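Local coordinates for TRAP dicarboxylate ABC transporter, substrate-binding protein (Roseobacter denitrificans, PDB 4OVQ) that binds beta-D-glucuronate as a periplasmic solute-binding protein, probably delivering it to a membrane-embedded TRAP transporter, at residues Pro112-Val117 with Ile231-Ile236; Tyr36-Ala41 with Ala139-Gly144. All blocks are in the same frame, centred on the assembly; numbering follows the deposited sequence.

Contact 1. Residues Pro112-Val117 with Ile231-Ile236; sequences PHMFRV and IIPECI. With BDP (beta-D-glucopyranuronic acid), chain C.
Met114, present as selenomethionine, lays its terminal CE over one face of the Phe115 ring, 3.4 Å above the plane and toward the rim, while its SE turns to the buried ring of Pro233. The ring of His113 likewise has Val117 CG2 over one face, a packing internal to the helix. Met114 SE makes the nearest approaches across the contact, 3.6 Å from Pro233 N and 3.7 Å from Pro233 CB, and Met114 CE also lies 3.9 Å from Pro233 CB, the two side chains crossing at a slant. With chi1 at 168°, the Met114 chain runs straight out from the helix as far as SE, and the bend at chi3 (95°) brings CE over Phe115. The methyl branch CG2 of Ile231 meets Met114 SE at 3.8 Å; no hydrogen bond crosses between the segments. Next after Pro233, Glu234 faces the sugar: BDP O2 donates to Glu234 OE2 over 2.5 Å. Asn88 ND2 also bonds OE2 and Asn86 ND2 bonds OE1, which fixes the carboxylate's rotation. Helix 111-118 thus packs behind the pocket, against the entry to strand 234-239, which pairs on one flank with strand 84-88 and on the other with strand 135-141.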
ATOM      1  N   PRO A 112       4.711  10.538   8.560  1.00 30.83           N
ATOM      2  CA  PRO A 112       5.964  10.576   9.320  1.00 29.59           C
ATOM      3  C   PRO A 112       5.939   9.648  10.525  1.00 23.03           C
ATOM      4  O   PRO A 112       6.953   9.014  10.820  1.00 27.47           O
ATOM      5  CB  PRO A 112       6.054  12.041   9.744  1.00 25.71           C
ATOM      6  CG  PRO A 112       5.453  12.760   8.583  1.00 29.54           C
ATOM      7  CD  PRO A 112       4.242  11.894   8.231  1.00 26.20           C
ATOM      8  N   HIS A 113       4.796   9.564  11.202  1.00 24.47           N
ATOM      9  CA  HIS A 113       4.629   8.613  12.301  1.00 25.40           C
ATOM     10  C   HIS A 113       4.874   7.160  11.860  1.00 34.84           C
ATOM     11  O   HIS A 113       5.580   6.417  12.535  1.00 27.52           O
ATOM     12  CB  HIS A 113       3.230   8.738  12.892  1.00 26.22           C
ATOM     13  CG  HIS A 113       2.989   7.850  14.072  1.00 25.84           C
ATOM     14  ND1 HIS A 113       1.868   7.062  14.197  1.00 32.65           N
ATOM     15  CD2 HIS A 113       3.720   7.637  15.191  1.00 36.43           C
ATOM     16  CE1 HIS A 113       1.924   6.389  15.331  1.00 38.25           C
ATOM     17  NE2 HIS A 113       3.036   6.723  15.956  1.00 30.27           N
HETATM   18  N   MSE A 114       4.289   6.758  10.732  1.00 32.68           N
HETATM   19  CA  MSE A 114       4.472   5.399  10.213  1.00 25.76           C
HETATM   20  C   MSE A 114       5.952   5.063  10.063  1.00 19.36           C
HETATM   21  O   MSE A 114       6.394   3.975  10.441  1.00 25.73           O
HETATM   22  CB  MSE A 114       3.757   5.250   8.856  1.00 22.36           C
HETATM   23  CG  MSE A 114       4.087   3.954   8.013  1.00 16.59           C
HETATM   24 SE   MSE A 114       3.201   4.134   6.281  1.00 24.76          SE
HETATM   25  CE  MSE A 114       4.757   4.866   5.311  1.00 24.27           C
ATOM     26  N   PHE A 115       6.706   5.971   9.469  1.00 23.61           N
ATOM     27  CA  PHE A 115       8.092   5.681   9.177  1.00 26.74           C
ATOM     28  C   PHE A 115       8.851   5.564  10.488  1.00 29.82           C
ATOM     29  O   PHE A 115       9.702   4.694  10.624  1.00 31.32           O
ATOM     30  CB  PHE A 115       8.690   6.723   8.238  1.00 25.53           C
ATOM     31  CG  PHE A 115       8.428   6.446   6.773  1.00 18.25           C
ATOM     32  CD1 PHE A 115       9.025   5.361   6.146  1.00 21.99           C
ATOM     33  CD2 PHE A 115       7.610   7.272   6.031  1.00 23.53           C
ATOM     34  CE1 PHE A 115       8.807   5.101   4.806  1.00 25.57           C
ATOM     35  CE2 PHE A 115       7.389   7.017   4.685  1.00 22.62           C
ATOM     36  CZ  PHE A 115       8.000   5.938   4.074  1.00 20.46           C
ATOM     37  N   ARG A 116       8.505   6.408  11.460  1.00 28.09           N
ATOM     38  CA  ARG A 116       9.113   6.309  12.790  1.00 27.35           C
ATOM     39  C   ARG A 116       8.840   4.927  13.376  1.00 28.64           C
ATOM     40  O   ARG A 116       9.730   4.273  13.897  1.00 31.95           O
ATOM     41  CB  ARG A 116       8.625   7.429  13.720  1.00 31.61           C
ATOM     42  CG  ARG A 116       9.247   8.787  13.389  1.00 32.82           C
ATOM     43  CD  ARG A 116       9.121   9.802  14.522  1.00 30.83           C
ATOM     44  NE  ARG A 116       7.728  10.091  14.849  1.00 28.72           N
ATOM     45  CZ  ARG A 116       6.962  10.956  14.190  1.00 26.92           C
ATOM     46  NH1 ARG A 116       7.435  11.632  13.149  1.00 29.81           N
ATOM     47  NH2 ARG A 116       5.713  11.137  14.570  1.00 23.42           N
ATOM     48  N   VAL A 117       7.612   4.453  13.222  1.00 31.25           N
ATOM     49  CA  VAL A 117       7.244   3.125  13.689  1.00 26.97           C
ATOM     50  C   VAL A 117       7.991   2.011  12.952  1.00 30.06           C
ATOM     51  O   VAL A 117       8.407   1.016  13.562  1.00 26.58           O
ATOM     52  CB  VAL A 117       5.733   2.917  13.555  1.00 32.35           C
ATOM     53  CG1 VAL A 117       5.375   1.486  13.825  1.00 24.65           C
ATOM     54  CG2 VAL A 117       4.991   3.847  14.516  1.00 32.19           C
ATOM     55  N   ILE A 231      -3.144   4.262   6.389  1.00 11.65           N
ATOM     56  CA  ILE A 231      -1.806   4.724   6.068  1.00 11.67           C
ATOM     57  C   ILE A 231      -0.941   3.461   6.028  1.00 14.94           C
ATOM     58  O   ILE A 231      -0.503   2.943   7.045  1.00 14.26           O
ATOM     59  CB  ILE A 231      -1.314   5.742   7.118  1.00 15.91           C
ATOM     60  CG1 ILE A 231      -2.257   6.932   7.144  1.00 15.00           C
ATOM     61  CG2 ILE A 231       0.091   6.199   6.794  1.00 17.18           C
ATOM     62  CD1 ILE A 231      -1.911   7.968   8.250  1.00 21.90           C
ATOM     63  N   ILE A 232      -0.781   2.930   4.814  1.00 12.37           N
ATOM     64  CA  ILE A 232      -0.182   1.626   4.582  1.00  9.09           C
ATOM     65  C   ILE A 232       1.135   1.811   3.819  1.00  8.81           C
ATOM     66  O   ILE A 232       1.140   2.453   2.769  1.00 10.49           O
ATOM     67  CB  ILE A 232      -1.156   0.762   3.747  1.00  9.23           C
ATOM     68  CG1 ILE A 232      -2.511   0.652   4.446  1.00 12.01           C
ATOM     69  CG2 ILE A 232      -0.557  -0.589   3.491  1.00  8.22           C
ATOM     70  CD1 ILE A 232      -3.534  -0.167   3.674  1.00 10.57           C
ATOM     71  N   PRO A 233       2.235   1.246   4.329  1.00  8.87           N
ATOM     72  CA  PRO A 233       3.510   1.376   3.625  1.00  9.24           C
ATOM     73  C   PRO A 233       3.608   0.337   2.519  1.00  9.56           C
ATOM     74  O   PRO A 233       2.805  -0.614   2.447  1.00  9.00           O
ATOM     75  CB  PRO A 233       4.536   1.049   4.713  1.00 10.41           C
ATOM     76  CG  PRO A 233       3.841   0.072   5.593  1.00  9.91           C
ATOM     77  CD  PRO A 233       2.405   0.542   5.615  1.00 11.40           C
ATOM     78  N   GLU A 234       4.604   0.498   1.669  1.00  9.46           N
ATOM     79  CA  GLU A 234       4.921  -0.531   0.711  1.00  7.32           C
ATOM     80  C   GLU A 234       6.337  -0.960   0.938  1.00  7.38           C
ATOM     81  O   GLU A 234       7.074  -0.357   1.718  1.00  8.09           O
ATOM     82  CB  GLU A 234       4.721  -0.029  -0.727  1.00  7.01           C
ATOM     83  CG  GLU A 234       3.426   0.761  -0.928  1.00  7.07           C
ATOM     84  CD  GLU A 234       2.910   0.713  -2.336  1.00  6.71           C
ATOM     85  OE1 GLU A 234       3.718   0.475  -3.255  1.00  9.42           O
ATOM     86  OE2 GLU A 234       1.689   0.937  -2.477  1.00  7.95           O
ATOM     87  N   CYS A 235       6.732  -2.017   0.260  1.00  7.04           N
ATOM     88  CA  CYS A 235       8.099  -2.446   0.326  1.00  7.68           C
ATOM     89  C   CYS A 235       8.643  -2.802  -1.061  1.00  8.39           C
ATOM     90  O   CYS A 235       7.875  -3.011  -2.007  1.00  9.84           O
ATOM     91  CB  CYS A 235       8.224  -3.638   1.272  1.00 12.35           C
ATOM     92  SG  CYS A 235       7.430  -5.144   0.622  1.00 11.62           S
ATOM     93  N   ILE A 236       9.953  -2.877  -1.150  1.00  6.86           N
ATOM     94  CA  ILE A 236      10.646  -3.647  -2.148  1.00  6.92           C
ATOM     95  C   ILE A 236      10.834  -5.017  -1.506  1.00  6.66           C
ATOM     96  O   ILE A 236      11.455  -5.077  -0.427  1.00  8.94           O
ATOM     97  CB  ILE A 236      12.029  -3.022  -2.507  1.00  8.39           C
ATOM     98  CG1 ILE A 236      11.895  -1.558  -2.956  1.00  9.27           C
ATOM     99  CG2 ILE A 236      12.748  -3.869  -3.569  1.00  9.13           C
ATOM    100  CD1 ILE A 236      13.207  -0.905  -3.309  1.00  8.67           C
TER
HETATM  101  C1  BDP C 402      -2.157   1.820  -4.253  1.00  7.53           C
HETATM  102  C2  BDP C 402      -0.988   0.890  -4.052  1.00  6.68           C
HETATM  103  C3  BDP C 402      -1.128  -0.196  -5.027  1.00  5.36           C
HETATM  104  C4  BDP C 402      -2.418  -0.915  -4.820  1.00  6.15           C
HETATM  105  C5  BDP C 402      -3.579   0.045  -4.931  1.00  7.19           C
HETATM  106  C6  BDP C 402      -4.940  -0.623  -4.676  1.00  6.28           C
HETATM  107  O2  BDP C 402       0.204   1.683  -4.376  1.00  7.35           O
HETATM  108  O3  BDP C 402      -0.060  -1.155  -4.680  1.00  6.19           O
HETATM  109  O4  BDP C 402      -2.556  -2.006  -5.826  1.00  6.66           O
HETATM  110  O5  BDP C 402      -3.434   1.132  -4.028  1.00  6.88           O
HETATM  111  O6A BDP C 402      -5.121  -1.815  -5.062  1.00  8.44           O
HETATM  112  O1  BDP C 402      -2.158   2.897  -3.362  1.00  7.09           O
HETATM  113  O6B BDP C 402      -5.820   0.154  -4.230  1.00  7.81           O

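Contact 2. Residues Tyr36-Ala41 with Ala139-Gly144; sequences YPNTVA and AWYDAG
Asn38 and Ala41, both in the first turns of helix 37-52, meet the ring of Tyr141 at the end of edge strand 135-141, a helix-on-sheet packing within the alpha/beta lobe of this solute-binding fold. Tyr36, the N-cap residue, accepts from Val40 N through its O, and its ring stacks on His32 of the ligand pocket. Pro37 opens the helix and its CD lies over one face of the Tyr36 ring. Asn38 follows, bringing ND2 to the edge of the Tyr141 ring, 3.8 Å from Tyr141 CD2, with amide and ring planes 77° apart. Its amide is fixed from both ends, ND2 bonding Asn86 OD1 and OD1 accepting from Gln265 NE2. Asn86 also bonds Glu234 OE1, which makes Asn38 a second-shell residue, its side chain about 5 Å from the sugar. Ala41 completes the contact: its CB sits 3.3 Å from Tyr141 OH and 3.8 Å from Tyr141 CZ. That hydroxyl is hydrogen-bonded to Ser261 OG, which also bonds Ala41 O, so helix, strand and helix 248-282 converge there. A phenylalanine in place of Tyr141 would probably leave Ser261 without its hydroxyl mate and weaken this junction. Where the strand gives way to loop at Asp142, a water links the segments, donating to Asn38 OD1 and to Asp142 O at 2.8 Å each, while Asp142 OD1 closes an Asx turn by accepting from Gly144 N (159° at the hydrogen).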
ATOM      1  N   TYR A  36       5.213   7.307 -12.326  1.00 13.31           N
ATOM      2  CA  TYR A  36       4.777   7.168 -10.956  1.00 13.31           C
ATOM      3  C   TYR A  36       6.012   6.974 -10.097  1.00  9.20           C
ATOM      4  O   TYR A  36       6.973   6.327 -10.546  1.00 15.39           O
ATOM      5  CB  TYR A  36       3.848   5.958 -10.821  1.00 15.69           C
ATOM      6  CG  TYR A  36       2.943   5.973  -9.625  1.00 14.36           C
ATOM      7  CD1 TYR A  36       1.749   6.693  -9.641  1.00 12.99           C
ATOM      8  CD2 TYR A  36       3.254   5.230  -8.483  1.00 11.07           C
ATOM      9  CE1 TYR A  36       0.916   6.687  -8.531  1.00 12.63           C
ATOM     10  CE2 TYR A  36       2.427   5.209  -7.380  1.00  9.61           C
ATOM     11  CZ  TYR A  36       1.253   5.941  -7.410  1.00 10.38           C
ATOM     12  OH  TYR A  36       0.411   5.922  -6.336  1.00 13.59           O
ATOM     13  N   PRO A  37       6.002   7.561  -8.913  1.00 13.28           N
ATOM     14  CA  PRO A  37       7.149   7.507  -8.001  1.00 13.51           C
ATOM     15  C   PRO A  37       7.697   6.096  -7.878  1.00 13.36           C
ATOM     16  O   PRO A  37       8.902   5.875  -8.030  1.00 10.33           O
ATOM     17  CB  PRO A  37       6.567   8.005  -6.680  1.00 17.36           C
ATOM     18  CG  PRO A  37       5.541   9.048  -7.142  1.00 18.93           C
ATOM     19  CD  PRO A  37       4.952   8.463  -8.412  1.00 13.98           C
ATOM     20  N   ASN A  38       6.819   5.126  -7.632  1.00 11.50           N
ATOM     21  CA  ASN A  38       7.271   3.745  -7.486  1.00  8.74           C
ATOM     22  C   ASN A  38       7.915   3.158  -8.737  1.00  9.43           C
ATOM     23  O   ASN A  38       8.816   2.303  -8.690  1.00 10.20           O
ATOM     24  CB  ASN A  38       6.086   2.841  -7.129  1.00  9.39           C
ATOM     25  CG  ASN A  38       5.416   3.221  -5.850  1.00  7.70           C
ATOM     26  OD1 ASN A  38       5.260   4.391  -5.523  1.00 10.83           O
ATOM     27  ND2 ASN A  38       4.960   2.216  -5.116  1.00  8.81           N
ATOM     28  N   THR A  39       7.402   3.562  -9.881  1.00 12.46           N
ATOM     29  CA  THR A  39       7.905   3.088 -11.123  1.00 11.62           C
ATOM     30  C   THR A  39       9.346   3.559 -11.356  1.00 10.44           C
ATOM     31  O   THR A  39      10.248   2.771 -11.615  1.00 11.77           O
ATOM     32  CB  THR A  39       6.980   3.589 -12.235  1.00 11.53           C
ATOM     33  OG1 THR A  39       5.644   3.085 -11.986  1.00 12.31           O
ATOM     34  CG2 THR A  39       7.445   3.118 -13.535  1.00 14.06           C
ATOM     35  N   VAL A  40       9.525   4.859 -11.220  1.00 12.98           N
ATOM     36  CA  VAL A  40      10.835   5.496 -11.435  1.00 11.03           C
ATOM     37  C   VAL A  40      11.805   4.931 -10.403  1.00 11.03           C
ATOM     38  O   VAL A  40      12.975   4.599 -10.712  1.00 11.30           O
ATOM     39  CB  VAL A  40      10.697   6.988 -11.293  1.00 12.30           C
ATOM     40  CG1 VAL A  40      12.071   7.660 -11.345  1.00 15.88           C
ATOM     41  CG2 VAL A  40       9.816   7.552 -12.413  1.00 14.26           C
ATOM     42  N   ALA A  41      11.325   4.747  -9.186  1.00 12.35           N
ATOM     43  CA  ALA A  41      12.194   4.236  -8.111  1.00 10.47           C
ATOM     44  C   ALA A  41      12.570   2.755  -8.291  1.00 10.13           C
ATOM     45  O   ALA A  41      13.679   2.360  -7.931  1.00  8.24           O
ATOM     46  CB  ALA A  41      11.558   4.468  -6.731  1.00 11.61           C
ATOM     47  N   ALA A 139      13.357  -2.679   1.736  1.00  8.11           N
ATOM     48  CA  ALA A 139      13.225  -1.262   2.016  1.00  8.40           C
ATOM     49  C   ALA A 139      11.765  -0.890   1.987  1.00  8.62           C
ATOM     50  O   ALA A 139      10.951  -1.624   1.410  1.00  9.68           O
ATOM     51  CB  ALA A 139      14.002  -0.445   1.005  1.00  8.37           C
ATOM     52  N   TRP A 140      11.428   0.236   2.604  1.00  8.64           N
ATOM     53  CA  TRP A 140      10.072   0.703   2.691  1.00  8.59           C
ATOM     54  C   TRP A 140       9.815   1.917   1.747  1.00  8.54           C
ATOM     55  O   TRP A 140      10.577   2.900   1.713  1.00 10.14           O
ATOM     56  CB  TRP A 140       9.729   1.136   4.128  1.00 11.28           C
ATOM     57  CG  TRP A 140       9.945   0.108   5.190  1.00  9.35           C
ATOM     58  CD1 TRP A 140      10.839   0.187   6.223  1.00 11.65           C
ATOM     59  CD2 TRP A 140       9.249  -1.130   5.358  1.00 11.38           C
ATOM     60  NE1 TRP A 140      10.760  -0.936   7.000  1.00 16.32           N
ATOM     61  CE2 TRP A 140       9.774  -1.752   6.508  1.00 17.33           C
ATOM     62  CE3 TRP A 140       8.228  -1.779   4.653  1.00 10.63           C
ATOM     63  CZ2 TRP A 140       9.333  -2.999   6.953  1.00 13.39           C
ATOM     64  CZ3 TRP A 140       7.783  -3.017   5.121  1.00  8.63           C
ATOM     65  CH2 TRP A 140       8.343  -3.608   6.253  1.00 13.40           C
ATOM     66  N   TYR A 141       8.701   1.866   1.035  1.00  8.20           N
ATOM     67  CA  TYR A 141       8.250   2.966   0.198  1.00  8.31           C
ATOM     68  C   TYR A 141       7.049   3.666   0.819  1.00 12.09           C
ATOM     69  O   TYR A 141       6.250   3.036   1.535  1.00  9.63           O
ATOM     70  CB  TYR A 141       7.785   2.415  -1.154  1.00  8.95           C
ATOM     71  CG  TYR A 141       8.813   2.148  -2.226  1.00  8.38           C
ATOM     72  CD1 TYR A 141      10.184   2.304  -2.026  1.00  8.04           C
ATOM     73  CD2 TYR A 141       8.373   1.755  -3.487  1.00  7.20           C
ATOM     74  CE1 TYR A 141      11.083   2.051  -3.065  1.00 10.39           C
ATOM     75  CE2 TYR A 141       9.247   1.509  -4.515  1.00 10.24           C
ATOM     76  CZ  TYR A 141      10.586   1.662  -4.310  1.00  9.01           C
ATOM     77  OH  TYR A 141      11.443   1.412  -5.367  1.00 12.23           O
ATOM     78  N   ASP A 142       6.900   4.962   0.538  1.00  9.50           N
ATOM     79  CA  ASP A 142       5.750   5.776   0.945  1.00  9.98           C
ATOM     80  C   ASP A 142       4.605   5.574  -0.034  1.00 10.91           C
ATOM     81  O   ASP A 142       4.808   5.542  -1.261  1.00 12.40           O
ATOM     82  CB  ASP A 142       6.200   7.250   0.893  1.00 13.84           C
ATOM     83  CG  ASP A 142       5.330   8.186   1.715  1.00 16.47           C
ATOM     84  OD1 ASP A 142       4.186   7.857   2.085  1.00 16.44           O
ATOM     85  OD2 ASP A 142       5.823   9.302   2.008  1.00 18.81           O
ATOM     86  N   ALA A 143       3.386   5.430   0.491  1.00 12.95           N
ATOM     87  CA  ALA A 143       2.164   5.470  -0.327  1.00 11.82           C
ATOM     88  C   ALA A 143       1.137   6.386   0.303  1.00 11.52           C
ATOM     89  O   ALA A 143      -0.060   6.296   0.005  1.00 12.29           O
ATOM     90  CB  ALA A 143       1.569   4.074  -0.532  1.00 12.98           C
ATOM     91  N   GLY A 144       1.610   7.299   1.152  1.00 13.79           N
ATOM     92  CA  GLY A 144       0.746   8.285   1.746  1.00 17.09           C
ATOM     93  C   GLY A 144      -0.415   7.730   2.536  1.00 11.70           C
ATOM     94  O   GLY A 144      -0.367   6.624   3.054  1.00 13.24           O
TER
HETATM   95  O   HOH W   1       3.475   4.306  -3.368  1.00 10.89           O

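In the fold
From the N terminus the chain enters contact 2 at 36-41, builds strands 58-62 and 84-88, reaches 112-117 and then closes a loop of 97 residues at 139-144. Contact 1, opened inside that loop, closes only at 231-236, after 113 residues; the two therefore cross rather than nest. Between 139-144 and 231-236 the chain passes into the four-stranded sheet through strand 146-150 and returns from it by strand 223-230, so both contacts border the crossings between lobes. Their strands are antiparallel neighbours, with Glu234 O 2.8 Å from Tyr141 N. Helices 37-52 and 111-118 are packed on opposite faces of the five-stranded sheet.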